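Local coordinates for protein uricase (Bacillus fastidiosus, PDB 4R8X) that catalyses the oxidation of urate as a uricase, probably the first step in converting urate to (S)-allantoin in purine breakdown, at residues L22-K26 with P219-A224; L92-C96 with V109-A113; T273-V277 with V288-R293. All coordinates share one frame; numbering follows the deposited sequence.

How the contacts relate
Contact 2 is the buried one: its helix packs on the main antiparallel sheet through apolar side chains, with charged groups kept to the other face of the strand. Contacts 1 and 2 lie about 21 Å apart between centres, and contact 2 is nested in the chain loop that contact 1 closes. Contact 1 is partly buried and joins a short strand and its following loop to a 3-10 turn, by leucine packing inside and bridging waters outside. Contact 3, its centre about 40 Å from that of contact 1 and 42 Å from that of contact 2, is a small hairpin held by direct backbone hydrogen bonds, and it alone touches other subunits and neighbours predicted urate-binding residues.

Contact 1 of 3, residues L22-K26 with P219-A224; sequences LKGLK and PANYVA
Lys26 NZ donates to a water 2.8 Å from it, and that water donates to Ala220 O; a second water lies between Lys26 N and Tyr222 O. No direct hydrogen bond joins the segments, so water supplies the polar links where the two halves of this T-fold enzyme meet: the region after strand 5-17, and the 3-10 turn 219-221 that leads towards helix 225-238. Tyr222 N closes the turn on Pro219 O. Apolar groups fill the inner side. With CG anti to its carbonyl carbon (chi1 -58°), Leu25 returns to the turn although its CB points away: Leu25 CD2 comes in near the ring plane at the edge of Tyr222, 3.9 Å from Tyr222 CD2, while Leu25 CD1 rests 3.7 Å from Ala224 CB. Leu22 crosses Tyr222 at about a right angle, its CD2 3.8 Å from Tyr222 CE2. The phenol OH is hydrogen-bonded to Glu89, which helps to fix the far end of the ring. Packing is tight at Pro219, whose CB lies 3.0 Å from Lys23 O. Beside it Gly24 takes a positive phi (87°), at which a side-chain CB would be jammed against Lys23 O; Ala220 CA makes a CA-H...O contact of 3.6 Å with Gly24 O.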
loop_
_atom_site.group_PDB
_atom_site.type_symbol
_atom_site.label_atom_id
_atom_site.label_comp_id
_atom_site.label_asym_id
_atom_site.label_seq_id
_atom_site.Cartn_x
_atom_site.Cartn_y
_atom_site.Cartn_z
ATOM N N LEU D 22 -25.700 -20.471 1.612
ATOM C CA LEU D 22 -25.109 -21.678 1.059
ATOM C C LEU D 22 -25.113 -22.732 2.167
ATOM O O LEU D 22 -24.449 -22.562 3.186
ATOM C CB LEU D 22 -23.684 -21.367 0.580
ATOM C CG LEU D 22 -22.826 -22.507 0.027
ATOM C CD1 LEU D 22 -23.444 -23.109 -1.236
ATOM C CD2 LEU D 22 -21.429 -22.000 -0.258
ATOM N N LYS D 23 -25.887 -23.800 1.985
ATOM C CA LYS D 23 -26.026 -24.830 3.017
ATOM C C LYS D 23 -25.864 -26.206 2.401
ATOM O O LYS D 23 -26.180 -26.392 1.237
ATOM C CB LYS D 23 -27.417 -24.775 3.656
ATOM C CG LYS D 23 -27.706 -23.550 4.494
ATOM C CD LYS D 23 -29.077 -23.675 5.139
ATOM C CE LYS D 23 -29.411 -22.459 5.976
ATOM N NZ LYS D 23 -30.795 -22.547 6.517
ATOM N N GLY D 24 -25.398 -27.177 3.181
ATOM C CA GLY D 24 -25.361 -28.555 2.713
ATOM C C GLY D 24 -24.108 -28.935 1.948
ATOM O O GLY D 24 -24.143 -29.781 1.050
ATOM N N LEU D 25 -22.991 -28.312 2.303
ATOM C CA LEU D 25 -21.716 -28.657 1.695
ATOM C C LEU D 25 -21.281 -30.059 2.118
ATOM O O LEU D 25 -21.795 -30.611 3.091
ATOM C CB LEU D 25 -20.663 -27.614 2.066
ATOM C CG LEU D 25 -21.011 -26.180 1.648
ATOM C CD1 LEU D 25 -20.036 -25.162 2.242
ATOM C CD2 LEU D 25 -21.059 -26.065 0.124
ATOM N N LYS D 26 -20.342 -30.639 1.382
ATOM C CA LYS D 26 -19.848 -31.975 1.691
ATOM C C LYS D 26 -19.045 -31.947 2.987
ATOM O O LYS D 26 -18.178 -31.092 3.168
ATOM C CB LYS D 26 -18.975 -32.486 0.543
ATOM C CG LYS D 26 -18.437 -33.899 0.721
ATOM C CD LYS D 26 -17.394 -34.210 -0.343
ATOM C CE LYS D 26 -17.316 -35.694 -0.638
ATOM N NZ LYS D 26 -18.517 -36.157 -1.387
ATOM N N PRO D 219 -25.537 -28.041 -3.489
ATOM C CA PRO D 219 -24.379 -27.656 -2.679
ATOM C C PRO D 219 -23.490 -28.827 -2.290
ATOM O O PRO D 219 -22.339 -28.601 -1.922
ATOM C CB PRO D 219 -25.017 -27.041 -1.437
ATOM C CG PRO D 219 -26.345 -26.563 -1.898
ATOM C CD PRO D 219 -26.800 -27.594 -2.881
ATOM N N ALA D 220 -24.003 -30.050 -2.376
ATOM C CA ALA D 220 -23.184 -31.223 -2.095
ATOM C C ALA D 220 -22.026 -31.322 -3.085
ATOM O O ALA D 220 -20.996 -31.923 -2.786
ATOM C CB ALA D 220 -24.021 -32.477 -2.136
ATOM N N ASN D 221 -22.209 -30.732 -4.264
ATOM C CA ASN D 221 -21.187 -30.739 -5.303
ATOM C C ASN D 221 -20.426 -29.429 -5.429
ATOM O O ASN D 221 -19.580 -29.296 -6.317
ATOM C CB ASN D 221 -21.802 -31.070 -6.656
ATOM C CG ASN D 221 -22.463 -32.418 -6.671
ATOM O OD1 ASN D 221 -22.062 -33.325 -5.941
ATOM N ND2 ASN D 221 -23.487 -32.561 -7.499
ATOM N N TYR D 222 -20.743 -28.460 -4.567
ATOM C CA TYR D 222 -20.055 -27.173 -4.566
ATOM C C TYR D 222 -18.864 -27.215 -3.632
ATOM O O TYR D 222 -18.990 -27.626 -2.477
ATOM C CB TYR D 222 -20.983 -26.031 -4.138
ATOM C CG TYR D 222 -20.267 -24.691 -4.182
ATOM C CD1 TYR D 222 -20.010 -24.077 -5.403
ATOM C CD2 TYR D 222 -19.802 -24.064 -3.019
ATOM C CE1 TYR D 222 -19.342 -22.878 -5.484
ATOM C CE2 TYR D 222 -19.123 -22.853 -3.090
ATOM C CZ TYR D 222 -18.885 -22.270 -4.332
ATOM O OH TYR D 222 -18.226 -21.069 -4.418
ATOM N N VAL D 223 -17.715 -26.779 -4.133
ATOM C CA VAL D 223 -16.509 -26.738 -3.322
ATOM C C VAL D 223 -16.328 -25.332 -2.760
ATOM O O VAL D 223 -16.018 -24.400 -3.490
ATOM C CB VAL D 223 -15.270 -27.150 -4.138
ATOM C CG1 VAL D 223 -14.026 -27.161 -3.254
ATOM C CG2 VAL D 223 -15.485 -28.524 -4.760
ATOM N N ALA D 224 -16.524 -25.182 -1.456
ATOM C CA ALA D 224 -16.328 -23.887 -0.814
ATOM C C ALA D 224 -14.841 -23.620 -0.614
ATOM O O ALA D 224 -14.100 -24.495 -0.141
ATOM C CB ALA D 224 -17.067 -23.828 0.519
HETATM O O HOH W 1 -18.579 -29.191 -0.460
HETATM O O HOH W 2 -20.762 -34.526 -1.730
#

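Contact 2 of 3, residues L92-C96 with V109-A113; sequences LQYVC and VRLEA
Leu92 and Cys96, one helical turn apart, both set their side chains anti to the carbonyl carbon (chi1 -62° and -73°), which sends the leucine fork and the SG down onto Leu111 and its neighbours in the strand. This is the helix-on-sheet layer of a T-fold: helices 69-82 and 88-102, inserted between strands 40-50 and 108-125, lie against one face of the antiparallel sheet. The axes of segments 92-96 and 109-113 come within 8.2 Å and run roughly antiparallel, at 151°. Leu92 straddles Ala113 with both methyls, CD1 being 3.9 Å from Ala113 CB, and its CD2 meets Leu111 CB at the same 3.9 Å. CD1 also reaches the backbone, 3.7 Å from Leu111 O. Leu111 in turn sets CD2 against two helix residues, 3.8 Å from Cys96 SG and 4.0 Å from Val95 CG1, crossing the valine at about a right angle. At the other end Cys96 SG lies 3.4 Å from Val109 O, and Val109 packs its CG1 beside the cysteine. Were Leu92 cut back to an alanine, a gap would probably open over Ala113 and the CB of Leu111, and the helix would lose one of its apolar links to the strand. Val148 and Val150 of strand 143-153 and Val47 of strand 40-50 carry the apolar layer on to the neighbouring strands, while Ile76 of helix 69-82 adjoins Val95. The strand's alternate residues, Arg110 and Glu112, point away from the helix. Arg110 NH1 forms salt bridges with Glu149 and Glu161, and its NE bonds in the guanidinium plane to the anti lone pair of Glu112 OE2, at 2.9 Å.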
loop_
_atom_site.group_PDB
_atom_site.type_symbol
_atom_site.label_atom_id
_atom_site.label_comp_id
_atom_site.label_asym_id
_atom_site.label_seq_id
_atom_site.Cartn_x
_atom_site.Cartn_y
_atom_site.Cartn_z
ATOM N N LEU D 92 -21.559 -14.556 -10.886
ATOM C CA LEU D 92 -20.821 -14.072 -12.042
ATOM C C LEU D 92 -21.387 -14.628 -13.353
ATOM O O LEU D 92 -21.524 -13.893 -14.333
ATOM C CB LEU D 92 -19.325 -14.393 -11.912
ATOM C CG LEU D 92 -18.593 -13.756 -10.728
ATOM C CD1 LEU D 92 -17.101 -13.952 -10.921
ATOM C CD2 LEU D 92 -18.939 -12.268 -10.541
ATOM N N GLN D 93 -21.720 -15.912 -13.371
ATOM C CA GLN D 93 -22.289 -16.465 -14.598
ATOM C C GLN D 93 -23.653 -15.849 -14.910
ATOM O O GLN D 93 -23.945 -15.546 -16.062
ATOM C CB GLN D 93 -22.402 -17.985 -14.547
ATOM C CG GLN D 93 -22.868 -18.554 -15.870
ATOM C CD GLN D 93 -22.769 -20.052 -15.926
ATOM O OE1 GLN D 93 -22.063 -20.673 -15.135
ATOM N NE2 GLN D 93 -23.481 -20.650 -16.868
ATOM N N TYR D 94 -24.465 -15.664 -13.870
ATOM C CA TYR D 94 -25.761 -15.005 -13.971
ATOM C C TYR D 94 -25.630 -13.633 -14.633
ATOM O O TYR D 94 -26.374 -13.296 -15.558
ATOM C CB TYR D 94 -26.366 -14.903 -12.565
ATOM C CG TYR D 94 -27.623 -14.072 -12.392
ATOM C CD1 TYR D 94 -28.833 -14.456 -12.965
ATOM C CD2 TYR D 94 -27.615 -12.943 -11.574
ATOM C CE1 TYR D 94 -29.981 -13.707 -12.759
ATOM C CE2 TYR D 94 -28.752 -12.196 -11.371
ATOM C CZ TYR D 94 -29.931 -12.576 -11.961
ATOM O OH TYR D 94 -31.065 -11.829 -11.747
ATOM N N VAL D 95 -24.671 -12.841 -14.168
ATOM C CA VAL D 95 -24.442 -11.502 -14.718
ATOM C C VAL D 95 -23.933 -11.515 -16.160
ATOM O O VAL D 95 -24.418 -10.747 -16.988
ATOM C CB VAL D 95 -23.499 -10.682 -13.810
ATOM C CG1 VAL D 95 -23.090 -9.365 -14.475
ATOM C CG2 VAL D 95 -24.162 -10.412 -12.460
ATOM N N CYS D 96 -22.961 -12.382 -16.450
ATOM C CA CYS D 96 -22.456 -12.546 -17.814
ATOM C C CYS D 96 -23.585 -12.847 -18.786
ATOM O O CYS D 96 -23.692 -12.228 -19.846
ATOM C CB CYS D 96 -21.460 -13.706 -17.874
ATOM S SG CYS D 96 -19.841 -13.413 -17.131
ATOM N N VAL D 109 -18.655 -11.734 -22.483
ATOM C CA VAL D 109 -18.579 -10.927 -21.270
ATOM C C VAL D 109 -17.769 -11.661 -20.206
ATOM O O VAL D 109 -18.023 -12.828 -19.927
ATOM C CB VAL D 109 -19.982 -10.630 -20.709
ATOM C CG1 VAL D 109 -19.882 -9.807 -19.415
ATOM C CG2 VAL D 109 -20.824 -9.895 -21.749
ATOM N N ARG D 110 -16.802 -10.965 -19.613
ATOM C CA ARG D 110 -15.957 -11.550 -18.579
ATOM C C ARG D 110 -16.167 -10.842 -17.256
ATOM O O ARG D 110 -16.059 -9.618 -17.182
ATOM C CB ARG D 110 -14.486 -11.396 -18.970
ATOM C CG ARG D 110 -13.494 -11.977 -17.967
ATOM C CD ARG D 110 -12.067 -11.734 -18.434
ATOM N NE ARG D 110 -11.061 -12.353 -17.570
ATOM C CZ ARG D 110 -10.670 -13.613 -17.691
ATOM N NH1 ARG D 110 -11.215 -14.377 -18.629
ATOM N NH2 ARG D 110 -9.743 -14.118 -16.885
ATOM N N LEU D 111 -16.461 -11.613 -16.222
ATOM C CA LEU D 111 -16.538 -11.083 -14.864
ATOM C C LEU D 111 -15.468 -11.716 -13.999
ATOM O O LEU D 111 -15.286 -12.935 -14.017
ATOM C CB LEU D 111 -17.905 -11.371 -14.244
ATOM C CG LEU D 111 -18.999 -10.311 -14.297
ATOM C CD1 LEU D 111 -18.629 -9.093 -13.446
ATOM C CD2 LEU D 111 -19.325 -9.946 -15.751
ATOM N N GLU D 112 -14.763 -10.871 -13.252
ATOM C CA GLU D 112 -13.820 -11.315 -12.231
ATOM C C GLU D 112 -14.285 -10.754 -10.895
ATOM O O GLU D 112 -14.822 -9.646 -10.840
ATOM C CB GLU D 112 -12.422 -10.781 -12.533
ATOM C CG GLU D 112 -11.850 -11.299 -13.832
ATOM C CD GLU D 112 -10.532 -10.649 -14.206
ATOM O OE1 GLU D 112 -9.955 -9.920 -13.368
ATOM O OE2 GLU D 112 -10.078 -10.861 -15.349
ATOM N N ALA D 113 -14.094 -11.500 -9.815
ATOM C CA ALA D 113 -14.497 -10.975 -8.519
ATOM C C ALA D 113 -13.533 -11.372 -7.424
ATOM O O ALA D 113 -12.975 -12.468 -7.422
ATOM C CB ALA D 113 -15.927 -11.402 -8.184
#

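Contact 3 of 3, residues T273-V277 with V288-R293; sequences TWDTV and VFTEPR
Asp275 and Thr290 form the antiparallel hydrogen-bonded pair of a beta hairpin: Asp275 N donates to Thr290 O at 2.9 Å, and Thr290 N returns the bond to Asp275 O. Val277 N adds a third bond, 2.8 Å to Val288 O, past the non-hydrogen-bonded pair Thr276 and Phe289. On one side Trp274 crosses Phe289, CE3 lying 3.6 Å from Phe289 CB with the rings oblique, at 35°. Bent at chi2 (-71°), Glu291 brings OE2 back to the indole edge, near its plane and 3.4 Å from Trp274 CD1. Elsewhere Val277 CG2 meets Thr290 CG2 at 3.6 Å. A water joins Asp275 OD2, at 2.8 Å, to Arg293 N.

Further out, Phe15 of the second subunit stacks on Trp274, and Tyr116 OH of that subunit hydrogen-bonds to Glu291 OE1. Arg196, a predicted urate ligand, donates through NE to Trp274 O. Asp275 OD2 salt-bridges Arg293 of the third subunit, and the reverse pair forms too, so these two aspartates probably offset the charges of arginines that come close to each other across the interface.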
loop_
_atom_site.group_PDB
_atom_site.type_symbol
_atom_site.label_atom_id
_atom_site.label_comp_id
_atom_site.label_asym_id
_atom_site.label_seq_id
_atom_site.Cartn_x
_atom_site.Cartn_y
_atom_site.Cartn_z
ATOM N N THR D 273 9.832 -17.017 4.596
ATOM C CA THR D 273 10.492 -17.452 5.824
ATOM C C THR D 273 11.461 -16.418 6.389
ATOM O O THR D 273 12.240 -15.818 5.653
ATOM C CB THR D 273 11.207 -18.796 5.597
ATOM O OG1 THR D 273 10.228 -19.775 5.224
ATOM C CG2 THR D 273 11.944 -19.276 6.831
ATOM N N TRP D 274 11.388 -16.221 7.703
ATOM C CA TRP D 274 12.229 -15.275 8.431
ATOM C C TRP D 274 13.718 -15.650 8.428
ATOM O O TRP D 274 14.088 -16.784 8.107
ATOM C CB TRP D 274 11.774 -15.212 9.889
ATOM C CG TRP D 274 10.349 -14.745 10.124
ATOM C CD1 TRP D 274 9.605 -13.875 9.356
ATOM C CD2 TRP D 274 9.506 -15.137 11.214
ATOM N NE1 TRP D 274 8.354 -13.701 9.920
ATOM C CE2 TRP D 274 8.276 -14.459 11.062
ATOM C CE3 TRP D 274 9.676 -15.990 12.312
ATOM C CZ2 TRP D 274 7.218 -14.621 11.973
ATOM C CZ3 TRP D 274 8.634 -16.141 13.214
ATOM C CH2 TRP D 274 7.422 -15.452 13.043
ATOM N N ASP D 275 14.558 -14.689 8.819
ATOM C CA ASP D 275 15.976 -14.928 9.076
ATOM C C ASP D 275 16.174 -15.124 10.572
ATOM O O ASP D 275 15.495 -14.495 11.388
ATOM C CB ASP D 275 16.820 -13.724 8.642
ATOM C CG ASP D 275 17.060 -13.673 7.139
ATOM O OD1 ASP D 275 16.902 -14.715 6.466
ATOM O OD2 ASP D 275 17.434 -12.591 6.630
ATOM N N THR D 276 17.122 -15.975 10.934
ATOM C CA THR D 276 17.504 -16.148 12.330
ATOM C C THR D 276 18.364 -14.987 12.831
ATOM O O THR D 276 19.270 -14.523 12.129
ATOM C CB THR D 276 18.303 -17.447 12.515
ATOM O OG1 THR D 276 17.503 -18.557 12.098
ATOM C CG2 THR D 276 18.718 -17.631 13.975
ATOM N N VAL D 277 18.091 -14.521 14.049
ATOM C CA VAL D 277 18.984 -13.581 14.703
ATOM C C VAL D 277 19.607 -14.228 15.927
ATOM O O VAL D 277 20.816 -14.154 16.127
ATOM C CB VAL D 277 18.264 -12.299 15.124
ATOM C CG1 VAL D 277 19.204 -11.427 15.940
ATOM C CG2 VAL D 277 17.748 -11.553 13.900
ATOM N N VAL D 288 15.015 -16.072 18.294
ATOM C CA VAL D 288 14.556 -14.782 17.787
ATOM C C VAL D 288 14.847 -14.680 16.299
ATOM O O VAL D 288 15.954 -14.977 15.853
ATOM C CB VAL D 288 15.230 -13.604 18.534
ATOM C CG1 VAL D 288 14.697 -12.272 18.031
ATOM C CG2 VAL D 288 15.019 -13.741 20.033
ATOM N N PHE D 289 13.833 -14.275 15.540
ATOM C CA PHE D 289 13.922 -14.140 14.096
ATOM C C PHE D 289 13.576 -12.717 13.692
ATOM O O PHE D 289 13.106 -11.930 14.513
ATOM C CB PHE D 289 12.953 -15.120 13.422
ATOM C CG PHE D 289 13.145 -16.531 13.853
ATOM C CD1 PHE D 289 14.059 -17.336 13.198
ATOM C CD2 PHE D 289 12.431 -17.053 14.924
ATOM C CE1 PHE D 289 14.254 -18.646 13.601
ATOM C CE2 PHE D 289 12.622 -18.371 15.340
ATOM C CZ PHE D 289 13.542 -19.166 14.678
ATOM N N THR D 290 13.809 -12.398 12.426
ATOM C CA THR D 290 13.458 -11.094 11.878
ATOM C C THR D 290 13.093 -11.228 10.404
ATOM O O THR D 290 13.207 -12.307 9.831
ATOM C CB THR D 290 14.607 -10.077 12.042
ATOM O OG1 THR D 290 14.128 -8.760 11.737
ATOM C CG2 THR D 290 15.782 -10.425 11.126
ATOM N N GLU D 291 12.632 -10.146 9.785
ATOM C CA GLU D 291 12.298 -10.210 8.360
ATOM C C GLU D 291 13.543 -10.318 7.489
ATOM O O GLU D 291 14.584 -9.734 7.804
ATOM C CB GLU D 291 11.466 -9.001 7.915
ATOM C CG GLU D 291 10.066 -8.896 8.526
ATOM C CD GLU D 291 9.076 -9.931 8.011
ATOM O OE1 GLU D 291 7.859 -9.654 8.095
ATOM O OE2 GLU D 291 9.482 -11.019 7.540
ATOM N N PRO D 292 13.436 -11.058 6.378
ATOM C CA PRO D 292 14.565 -11.210 5.455
ATOM C C PRO D 292 14.709 -10.009 4.521
ATOM O O PRO D 292 13.913 -9.076 4.566
ATOM C CB PRO D 292 14.172 -12.451 4.651
ATOM C CG PRO D 292 12.677 -12.354 4.570
ATOM C CD PRO D 292 12.258 -11.826 5.938
ATOM N N ARG D 293 15.727 -10.030 3.671
ATOM C CA ARG D 293 15.769 -9.094 2.566
ATOM C C ARG D 293 14.574 -9.402 1.663
ATOM O O ARG D 293 13.971 -10.462 1.775
ATOM C CB ARG D 293 17.085 -9.229 1.802
ATOM C CG ARG D 293 18.280 -8.747 2.599
ATOM C CD ARG D 293 19.541 -8.689 1.745
ATOM N NE ARG D 293 20.659 -8.090 2.476
ATOM C CZ ARG D 293 21.456 -8.764 3.301
ATOM N NH1 ARG D 293 21.268 -10.067 3.491
ATOM N NH2 ARG D 293 22.444 -8.135 3.928
HETATM O O HOH W 3 17.401 -12.440 3.883
#